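Local coordinates for cell wall surface anchor protein (Streptococcus agalactiae, PDB 4Z1P) that probably mediates adhesion as a cell-wall-anchored surface protein of the antigen I/II family, this fragment being its C-terminal part, at residues Asp31-Gln36 / Asp136-Leu141; Asp184-Glu189 / Thr206-Gly211; Ile249-Gly254 / Leu287-Arg292. One frame throughout, in Å; residues are numbered along the deposited sequence.

Interaction 1: residues Asp31-Gln36 / Asp136-Leu141; sequences DYVAKQ and DITYNL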
loop_
_atom_site.group_PDB
_atom_site.type_symbol
_atom_site.label_atom_id
_atom_site.label_comp_id
_atom_site.label_asym_id
_atom_site.label_seq_id
_atom_site.Cartn_x
_atom_site.Cartn_y
_atom_site.Cartn_z
ATOM N N ASP A 31 -3.858 -7.606 -0.986
ATOM C CA ASP A 31 -4.330 -8.970 -0.782
ATOM C C ASP A 31 -5.821 -8.979 -0.956
ATOM O O ASP A 31 -6.565 -8.561 -0.065
ATOM C CB ASP A 31 -3.911 -9.470 0.582
ATOM C CG ASP A 31 -2.375 -9.523 0.679
ATOM O OD1 ASP A 31 -1.758 -10.203 -0.182
ATOM O OD2 ASP A 31 -1.779 -8.862 1.563
ATOM N N TYR A 32 -6.221 -9.499 -2.101
ATOM C CA TYR A 32 -7.620 -9.490 -2.467
ATOM C C TYR A 32 -8.238 -10.873 -2.353
ATOM O O TYR A 32 -7.560 -11.920 -2.618
ATOM C CB TYR A 32 -7.749 -9.049 -3.894
ATOM C CG TYR A 32 -7.325 -7.663 -4.245
ATOM C CD1 TYR A 32 -7.917 -6.546 -3.647
ATOM C CD2 TYR A 32 -6.507 -7.436 -5.302
ATOM C CE1 TYR A 32 -7.571 -5.244 -4.037
ATOM C CE2 TYR A 32 -6.218 -6.157 -5.751
ATOM C CZ TYR A 32 -6.725 -5.054 -5.066
ATOM O OH TYR A 32 -6.350 -3.790 -5.448
ATOM N N VAL A 33 -9.537 -10.866 -2.053
ATOM C CA VAL A 33 -10.305 -12.053 -2.003
ATOM C C VAL A 33 -11.520 -11.854 -2.863
ATOM O O VAL A 33 -12.360 -10.979 -2.608
ATOM C CB VAL A 33 -10.727 -12.485 -0.586
ATOM C CG1 VAL A 33 -11.531 -13.783 -0.650
ATOM C CG2 VAL A 33 -9.565 -12.562 0.331
ATOM N N ALA A 34 -11.596 -12.632 -3.918
ATOM C CA ALA A 34 -12.623 -12.481 -4.873
ATOM C C ALA A 34 -13.438 -13.694 -4.928
ATOM O O ALA A 34 -12.889 -14.829 -4.897
ATOM C CB ALA A 34 -12.071 -12.207 -6.219
ATOM N N LYS A 35 -14.739 -13.486 -5.093
ATOM C CA LYS A 35 -15.686 -14.592 -5.165
ATOM C C LYS A 35 -16.517 -14.664 -6.406
ATOM O O LYS A 35 -17.192 -13.707 -6.779
ATOM C CB LYS A 35 -16.643 -14.576 -3.994
ATOM C CG LYS A 35 -16.086 -15.215 -2.765
ATOM C CD LYS A 35 -17.174 -15.460 -1.741
ATOM C CE LYS A 35 -17.989 -16.684 -2.091
ATOM N NZ LYS A 35 -19.379 -16.429 -1.620
ATOM N N GLN A 36 -16.515 -15.854 -6.969
ATOM C CA GLN A 36 -17.238 -16.237 -8.172
ATOM C C GLN A 36 -18.396 -17.052 -7.628
ATOM O O GLN A 36 -18.200 -18.189 -7.054
ATOM C CB GLN A 36 -16.331 -17.112 -9.055
ATOM C CG GLN A 36 -16.995 -17.667 -10.313
ATOM C CD GLN A 36 -15.983 -18.414 -11.178
ATOM O OE1 GLN A 36 -14.982 -18.918 -10.677
ATOM N NE2 GLN A 36 -16.231 -18.458 -12.468
ATOM N N ASP A 136 -19.464 -21.992 -4.663
ATOM C CA ASP A 136 -18.826 -20.728 -5.022
ATOM C C ASP A 136 -17.253 -20.926 -5.051
ATOM O O ASP A 136 -16.701 -21.755 -4.299
ATOM C CB ASP A 136 -19.044 -19.757 -3.947
ATOM C CG ASP A 136 -20.568 -19.365 -3.749
ATOM O OD1 ASP A 136 -21.344 -19.577 -4.646
ATOM O OD2 ASP A 136 -20.871 -18.840 -2.665
ATOM N N ILE A 137 -16.588 -20.161 -5.884
ATOM C CA ILE A 137 -15.123 -20.291 -6.033
ATOM C C ILE A 137 -14.487 -19.017 -5.467
ATOM O O ILE A 137 -14.922 -17.901 -5.827
ATOM C CB ILE A 137 -14.755 -20.403 -7.533
ATOM C CG1 ILE A 137 -15.524 -21.523 -8.257
ATOM C CG2 ILE A 137 -13.276 -20.576 -7.737
ATOM C CD1 ILE A 137 -15.559 -22.880 -7.587
ATOM N N THR A 138 -13.465 -19.148 -4.631
ATOM C CA THR A 138 -12.777 -18.032 -4.061
ATOM C C THR A 138 -11.367 -17.899 -4.620
ATOM O O THR A 138 -10.567 -18.894 -4.615
ATOM C CB THR A 138 -12.727 -18.126 -2.564
ATOM O OG1 THR A 138 -14.065 -18.115 -2.042
ATOM C CG2 THR A 138 -11.981 -16.947 -2.010
ATOM N N TYR A 139 -11.072 -16.723 -5.170
ATOM C CA TYR A 139 -9.740 -16.453 -5.704
ATOM C C TYR A 139 -8.999 -15.625 -4.709
ATOM O O TYR A 139 -9.476 -14.524 -4.345
ATOM C CB TYR A 139 -9.847 -15.755 -7.055
ATOM C CG TYR A 139 -10.514 -16.516 -8.138
ATOM C CD1 TYR A 139 -11.870 -16.822 -8.084
ATOM C CD2 TYR A 139 -9.833 -16.857 -9.260
ATOM C CE1 TYR A 139 -12.530 -17.426 -9.133
ATOM C CE2 TYR A 139 -10.430 -17.536 -10.300
ATOM C CZ TYR A 139 -11.766 -17.833 -10.269
ATOM O OH TYR A 139 -12.379 -18.512 -11.284
ATOM N N ASN A 140 -7.868 -16.138 -4.190
ATOM C CA ASN A 140 -7.012 -15.312 -3.351
ATOM C C ASN A 140 -5.923 -14.756 -4.224
ATOM O O ASN A 140 -5.026 -15.482 -4.701
ATOM C CB ASN A 140 -6.420 -16.044 -2.137
ATOM C CG ASN A 140 -7.315 -15.978 -0.904
ATOM O OD1 ASN A 140 -7.089 -15.175 0.023
ATOM N ND2 ASN A 140 -8.319 -16.800 -0.884
ATOM N N LEU A 141 -5.977 -13.460 -4.409
ATOM C CA LEU A 141 -5.108 -12.803 -5.405
ATOM C C LEU A 141 -4.267 -11.717 -4.748
ATOM O O LEU A 141 -4.771 -10.870 -4.085
ATOM C CB LEU A 141 -5.919 -12.193 -6.483
ATOM C CG LEU A 141 -6.837 -13.123 -7.281
ATOM C CD1 LEU A 141 -7.738 -12.270 -8.183
ATOM C CD2 LEU A 141 -6.060 -14.182 -8.069
HETATM O O HOH W 1 -5.736 -12.785 -0.731
#
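The Tyr139 ring meets strand 31-36 at its edge, where Ala34 O and Gln36 OE1 both lie in or near the ring plane; outside the two segments the ring stacks with Phe57 and meets the Trp118 ring with the planes at about 60°. Its hydroxyl donates to Gln36 OE1, with Tyr139 OH and Gln36 OE1 2.7 Å apart. The donor stands about 40° out of the amide's carbonyl plane, and the ring and amide planes are turned 45° against each other. Gln36 gets there with CG anti to its backbone N and an extended chain, which carries the carboxamide across the end of the phenol; the flank of Ile137 also touches Gln36 OE1, at 3.5 Å from Ile137 CB.

On the opposite side of the sheet lie Val33, Lys35, Thr138 and Asn140. Val33 CG1 presses on Thr138 CG2 at 3.5 Å, tight for two methyls. Lys35 passes Thr138 with its CG close to OG1, then bends near its end, at chi3 and chi4, which brings Lys35 NZ to a salt bridge with Asp136 OD2 at 3.0 Å. The ammonium approaches from above the carboxylate plane and also bonds Asn37 OD1. Asp136 OD1 is taken by the backbone N of Phe38 and Ser39, so both carboxylate oxygens are engaged. A water donates to Tyr32 O and Asn140 OD1, tying a side chain to the backbone of the facing strand.

Six backbone bonds pair Tyr32 with Leu141, Ala34 with Tyr139, and Gln36 with Ile137; the axes run antiparallel, at 158° and 4.6 Å. These are the two central strands of a four-stranded sheet, flanked by strands 8-11 and 65-75. The Tyr32, Ala34 and Gln36 side chains pack against strand 153-162 of the five-stranded sheet, giving the buried interface of a two-sheet sandwich.

Interaction 2: residues Asp184-Glu189 / Thr206-Gly211; sequences DVLDKE and TYKLEG
Asp184 and Lys208 exchange two backbone hydrogen bonds, as do Leu186 and Thr206, making these antiparallel hydrogen-bonded pairs with Val185 and Tyr207 as the non-hydrogen-bonded pair between them. All four N-O distances fall within 2.8-2.9 Å. Two CA-H...O contacts add to them, Tyr207 CA to Asp184 O at 3.5 Å and Val185 CA to Thr206 O at 3.6 Å. The strand axes lie 146° apart, antiparallel with a marked twist.

Apolar contact is concentrated on Val185 and Tyr207, whose side chains run alongside each other. Val185 CG2 comes within 3.5 Å of Tyr207 CE1, and Val185 CB lies 3.6 Å from both Tyr207 CD1 and CE1. With chi1 at 50°, CG1 sits between the backbone N and carbonyl carbon, while CG2 is the branch that meets the ring. On the face with Asp184 and Thr206, Leu186 CD1 touches Lys208 CB at 4.0 Å.

Water-mediated contact centres on Thr206 OG1. One water joins it to Asp187 O, lying 2.6 Å from Thr206 OG1; a second joins it to Glu189 N, accepting from that amide. Together they tie the turn after strand 182-186 to the start of the facing segment.

The polar chemistry is carried mainly by backbone pairing and a hydrated turn, with two side-chain anchors. Asp184 OD1 accepts from Val185 N and also bonds Ser193 OG, while Tyr207 OH bonds Asp236 OD2. Asp184 OD2 and Lys208 NZ remain 6.7 Å apart, so any attraction between their charges is probably only a long-range one; within the two segments, this edge of the four-stranded sheet is held mainly by backbone bonds and by Val185 against Tyr207.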
loop_
_atom_site.group_PDB
_atom_site.type_symbol
_atom_site.label_atom_id
_atom_site.label_comp_id
_atom_site.label_asym_id
_atom_site.label_seq_id
_atom_site.Cartn_x
_atom_site.Cartn_y
_atom_site.Cartn_z
ATOM N N ASP A 184 15.667 21.269 6.773
ATOM C CA ASP A 184 16.022 22.667 6.805
ATOM C C ASP A 184 17.144 22.821 7.829
ATOM O O ASP A 184 17.433 21.880 8.610
ATOM C CB ASP A 184 14.842 23.581 7.133
ATOM C CG ASP A 184 15.078 25.020 6.667
ATOM O OD1 ASP A 184 16.197 25.392 6.156
ATOM O OD2 ASP A 184 14.145 25.812 6.809
ATOM N N VAL A 185 17.860 23.933 7.703
ATOM C CA VAL A 185 18.944 24.278 8.661
ATOM C C VAL A 185 18.601 25.645 9.193
ATOM O O VAL A 185 18.264 26.556 8.423
ATOM C CB VAL A 185 20.387 24.124 8.123
ATOM C CG1 VAL A 185 20.607 24.807 6.789
ATOM C CG2 VAL A 185 21.390 24.598 9.188
ATOM N N LEU A 186 18.548 25.737 10.534
ATOM C CA LEU A 186 17.953 26.899 11.189
ATOM C C LEU A 186 18.999 27.434 12.153
ATOM O O LEU A 186 19.951 26.698 12.567
ATOM C CB LEU A 186 16.703 26.566 11.985
ATOM C CG LEU A 186 15.651 25.600 11.452
ATOM C CD1 LEU A 186 14.566 25.215 12.446
ATOM C CD2 LEU A 186 15.040 26.270 10.255
ATOM N N ASP A 187 18.843 28.690 12.524
ATOM C CA ASP A 187 19.700 29.223 13.614
ATOM C C ASP A 187 19.337 28.574 14.959
ATOM O O ASP A 187 20.184 28.446 15.848
ATOM C CB ASP A 187 19.630 30.732 13.681
ATOM C CG ASP A 187 18.255 31.250 13.903
ATOM O OD1 ASP A 187 17.237 30.553 13.652
ATOM O OD2 ASP A 187 18.192 32.429 14.233
ATOM N N LYS A 188 18.091 28.138 15.085
ATOM C CA LYS A 188 17.623 27.402 16.248
ATOM C C LYS A 188 16.216 26.938 15.944
ATOM O O LYS A 188 15.535 27.515 15.078
ATOM C CB LYS A 188 17.482 28.349 17.465
ATOM C CG LYS A 188 16.556 29.534 17.144
ATOM C CD LYS A 188 15.596 29.965 18.248
ATOM C CE LYS A 188 16.182 31.110 19.054
ATOM N NZ LYS A 188 17.470 30.637 19.648
ATOM N N GLU A 189 15.758 25.971 16.716
ATOM C CA GLU A 189 14.369 25.517 16.674
ATOM C C GLU A 189 13.470 26.728 16.836
ATOM O O GLU A 189 13.804 27.628 17.613
ATOM C CB GLU A 189 14.114 24.513 17.771
ATOM C CG GLU A 189 12.662 24.094 17.830
ATOM C CD GLU A 189 12.383 23.134 18.974
ATOM O OE1 GLU A 189 13.282 22.890 19.817
ATOM O OE2 GLU A 189 11.260 22.613 18.980
ATOM N N THR A 206 20.843 24.317 14.033
ATOM C CA THR A 206 19.902 23.216 14.230
ATOM C C THR A 206 19.406 22.684 12.885
ATOM O O THR A 206 18.835 23.431 12.116
ATOM C CB THR A 206 18.710 23.732 15.017
ATOM O OG1 THR A 206 19.169 24.120 16.321
ATOM C CG2 THR A 206 17.591 22.638 15.221
ATOM N N TYR A 207 19.594 21.395 12.634
ATOM C CA TYR A 207 18.903 20.749 11.521
ATOM C C TYR A 207 17.493 20.345 11.908
ATOM O O TYR A 207 17.256 19.706 12.941
ATOM C CB TYR A 207 19.715 19.558 11.047
ATOM C CG TYR A 207 21.082 20.001 10.550
ATOM C CD1 TYR A 207 21.196 20.885 9.500
ATOM C CD2 TYR A 207 22.246 19.507 11.142
ATOM C CE1 TYR A 207 22.431 21.300 9.026
ATOM C CE2 TYR A 207 23.511 19.917 10.711
ATOM C CZ TYR A 207 23.599 20.836 9.683
ATOM O OH TYR A 207 24.805 21.202 9.298
ATOM N N LYS A 208 16.535 20.732 11.068
ATOM C CA LYS A 208 15.167 20.320 11.245
ATOM C C LYS A 208 14.816 19.230 10.187
ATOM O O LYS A 208 14.904 19.490 8.990
ATOM C CB LYS A 208 14.237 21.507 11.083
ATOM C CG LYS A 208 12.773 21.110 11.240
ATOM C CD LYS A 208 11.858 22.290 11.013
ATOM C CE LYS A 208 10.423 21.880 11.290
ATOM N NZ LYS A 208 9.478 22.861 10.689
ATOM N N LEU A 209 14.476 18.036 10.666
ATOM C CA LEU A 209 13.994 16.949 9.830
ATOM C C LEU A 209 12.500 16.865 9.987
ATOM O O LEU A 209 12.013 16.553 11.058
ATOM C CB LEU A 209 14.656 15.682 10.225
ATOM C CG LEU A 209 16.189 15.781 10.195
ATOM C CD1 LEU A 209 16.775 14.453 10.561
ATOM C CD2 LEU A 209 16.814 16.281 8.860
ATOM N N GLU A 210 11.766 17.233 8.933
ATOM C CA GLU A 210 10.303 17.251 8.957
ATOM C C GLU A 210 9.854 15.866 8.532
ATOM O O GLU A 210 9.905 15.499 7.343
ATOM C CB GLU A 210 9.715 18.306 8.006
ATOM C CG GLU A 210 10.071 19.731 8.355
ATOM C CD GLU A 210 9.644 20.743 7.263
ATOM O OE1 GLU A 210 10.469 21.653 7.000
ATOM O OE2 GLU A 210 8.519 20.592 6.687
ATOM N N GLY A 211 9.434 15.072 9.499
ATOM C CA GLY A 211 8.881 13.743 9.180
ATOM C C GLY A 211 7.604 13.749 8.385
ATOM O O GLY A 211 6.850 14.733 8.342
HETATM O O HOH W 2 21.153 25.794 16.827
HETATM O O HOH W 3 17.616 24.306 18.310
#

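Interaction 3: residues Ile249-Gly254 / Leu287-Arg292; sequences ITLKDG and LAQVSR
Lys252 lies stretched across the 287-290 turn, gripping it at two points. Its backbone N donates to Gln289 O, with Lys252 N and Gln289 O 2.8 Å apart, and the extended chain takes Lys252 NZ on to Ala288 O at 3.0 Å. The ammonium meets that carbonyl almost head-on, at a C=O...N angle of 168°. A third bond is 3.0 Å from Ser291 N to Thr250 O.

Packing is tight around the backbone: Leu251 CA lies 3.2 Å from Gln289 O, and Ser291 CB 3.4 Å from Thr250 O. Ile249 CG2 and Val290 CG1, 4.0 Å apart, are buried but less closely pressed. Exposed Lys252, Gln289 and Ala288 form the solvent side, where Gln289 OE1 stands 3.9 Å from Leu251 CD1 while its NE2 bonds Asp285 O.

Two type I turns, Leu251-Gly254 and Leu287-Val290, dock through a single backbone bridge at Leu251 and Val290; parts 249-252 and 288-291 run about 102° apart. Ala288 O sits near the C-terminal end of helix 284-287, whose dipole would probably favour a cation. This charge-dipole bond may offset the nearby Arg292 NE, 5.8 Å from Lys252 NZ, with Asp221 a long, weak ion partner.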
loop_
_atom_site.group_PDB
_atom_site.type_symbol
_atom_site.label_atom_id
_atom_site.label_comp_id
_atom_site.label_asym_id
_atom_site.label_seq_id
_atom_site.Cartn_x
_atom_site.Cartn_y
_atom_site.Cartn_z
ATOM N N ILE A 249 -1.959 12.949 18.235
ATOM C CA ILE A 249 -1.901 11.513 18.028
ATOM C C ILE A 249 -2.887 10.832 18.968
ATOM O O ILE A 249 -2.845 11.040 20.189
ATOM C CB ILE A 249 -0.503 11.013 18.322
ATOM C CG1 ILE A 249 0.529 11.737 17.441
ATOM C CG2 ILE A 249 -0.432 9.507 18.134
ATOM C CD1 ILE A 249 1.978 11.565 17.903
ATOM N N THR A 250 -3.790 10.030 18.421
ATOM C CA THR A 250 -4.670 9.203 19.265
ATOM C C THR A 250 -4.248 7.740 19.227
ATOM O O THR A 250 -3.999 7.150 18.135
ATOM C CB THR A 250 -6.139 9.400 18.836
ATOM O OG1 THR A 250 -6.462 10.783 18.969
ATOM C CG2 THR A 250 -7.142 8.536 19.671
ATOM N N LEU A 251 -4.186 7.122 20.398
ATOM C CA LEU A 251 -3.772 5.750 20.504
ATOM C C LEU A 251 -5.023 4.883 20.391
ATOM O O LEU A 251 -6.164 5.381 20.362
ATOM C CB LEU A 251 -3.022 5.476 21.826
ATOM C CG LEU A 251 -1.800 6.350 22.142
ATOM C CD1 LEU A 251 -0.956 5.923 23.357
ATOM C CD2 LEU A 251 -0.901 6.513 20.918
ATOM N N LYS A 252 -4.808 3.590 20.370
ATOM C CA LYS A 252 -5.938 2.628 20.288
ATOM C C LYS A 252 -6.871 2.623 21.526
ATOM O O LYS A 252 -8.067 2.464 21.366
ATOM C CB LYS A 252 -5.408 1.211 19.962
ATOM C CG LYS A 252 -4.905 1.146 18.537
ATOM C CD LYS A 252 -4.268 -0.180 18.168
ATOM C CE LYS A 252 -3.890 -0.185 16.703
ATOM N NZ LYS A 252 -3.041 -1.375 16.393
ATOM N N ASP A 253 -6.336 2.840 22.725
ATOM C CA ASP A 253 -7.175 2.964 23.929
ATOM C C ASP A 253 -7.932 4.314 24.023
ATOM O O ASP A 253 -8.660 4.526 24.993
ATOM C CB ASP A 253 -6.330 2.757 25.182
ATOM C CG ASP A 253 -5.337 3.875 25.403
ATOM O OD1 ASP A 253 -5.340 4.835 24.613
ATOM O OD2 ASP A 253 -4.522 3.786 26.335
ATOM N N GLY A 254 -7.752 5.212 23.037
ATOM C CA GLY A 254 -8.362 6.542 23.046
ATOM C C GLY A 254 -7.504 7.685 23.618
ATOM O O GLY A 254 -7.857 8.835 23.485
ATOM N N LEU A 287 4.567 2.563 18.269
ATOM C CA LEU A 287 3.968 2.725 16.938
ATOM C C LEU A 287 2.749 1.799 16.793
ATOM O O LEU A 287 1.723 2.194 16.252
ATOM C CB LEU A 287 5.017 2.386 15.871
ATOM C CG LEU A 287 6.106 3.462 15.666
ATOM C CD1 LEU A 287 7.199 3.032 14.676
ATOM C CD2 LEU A 287 5.547 4.786 15.274
ATOM N N ALA A 288 2.869 0.597 17.343
ATOM C CA ALA A 288 1.760 -0.389 17.343
ATOM C C ALA A 288 0.495 0.150 18.037
ATOM O O ALA A 288 -0.608 -0.281 17.727
ATOM C CB ALA A 288 2.237 -1.667 18.025
ATOM N N GLN A 289 0.653 1.098 18.973
ATOM C CA GLN A 289 -0.480 1.623 19.712
ATOM C C GLN A 289 -1.147 2.746 19.025
ATOM O O GLN A 289 -2.236 3.157 19.488
ATOM C CB GLN A 289 -0.082 2.139 21.107
ATOM C CG GLN A 289 0.431 1.096 22.081
ATOM C CD GLN A 289 1.220 1.756 23.204
ATOM O OE1 GLN A 289 0.640 2.480 24.015
ATOM N NE2 GLN A 289 2.537 1.541 23.236
ATOM N N VAL A 290 -0.575 3.287 17.945
ATOM C CA VAL A 290 -1.300 4.377 17.257
ATOM C C VAL A 290 -2.546 3.868 16.531
ATOM O O VAL A 290 -2.467 2.869 15.793
ATOM C CB VAL A 290 -0.393 5.151 16.267
ATOM C CG1 VAL A 290 -1.131 6.398 15.704
ATOM C CG2 VAL A 290 0.885 5.579 17.003
ATOM N N SER A 291 -3.682 4.529 16.750
ATOM C CA SER A 291 -4.891 4.153 16.031
ATOM C C SER A 291 -4.790 4.340 14.531
ATOM O O SER A 291 -4.268 5.359 14.074
ATOM C CB SER A 291 -6.026 4.991 16.527
ATOM O OG SER A 291 -7.186 4.752 15.772
ATOM N N ARG A 292 -5.386 3.445 13.730
ATOM C CA ARG A 292 -5.391 3.652 12.271
ATOM C C ARG A 292 -6.211 4.863 11.872
ATOM O O ARG A 292 -6.054 5.411 10.779
ATOM C CB ARG A 292 -5.985 2.442 11.528
ATOM C CG ARG A 292 -5.043 1.281 11.613
ATOM C CD ARG A 292 -5.461 0.216 10.657
ATOM N NE ARG A 292 -4.618 -0.929 10.790
ATOM C CZ ARG A 292 -4.866 -2.051 10.120
ATOM N NH1 ARG A 292 -5.931 -2.106 9.304
ATOM N NH2 ARG A 292 -4.068 -3.082 10.245
#

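How the interactions relate
The three contacts follow one another along the chain, and none touches another. Interaction 1 lies in the C2 terminal domain of the antigen I/II family, interactions 2 and 3 in the C-terminal domain that follows. Interactions 1 and 2 are the far pair, their centres 49 Å apart on opposite sides of the chain's centre. They occupy comparable sheets: each four-stranded sheet has strand order 1-2-4-3, but interaction 1 pairs its two inner strands and interaction 2 an outer with an inner. Interaction 3 joins loops instead. Its centre is 31 Å from that of interaction 1 and 27 Å from that of interaction 2, with nearest atoms about 11 Å away in both cases.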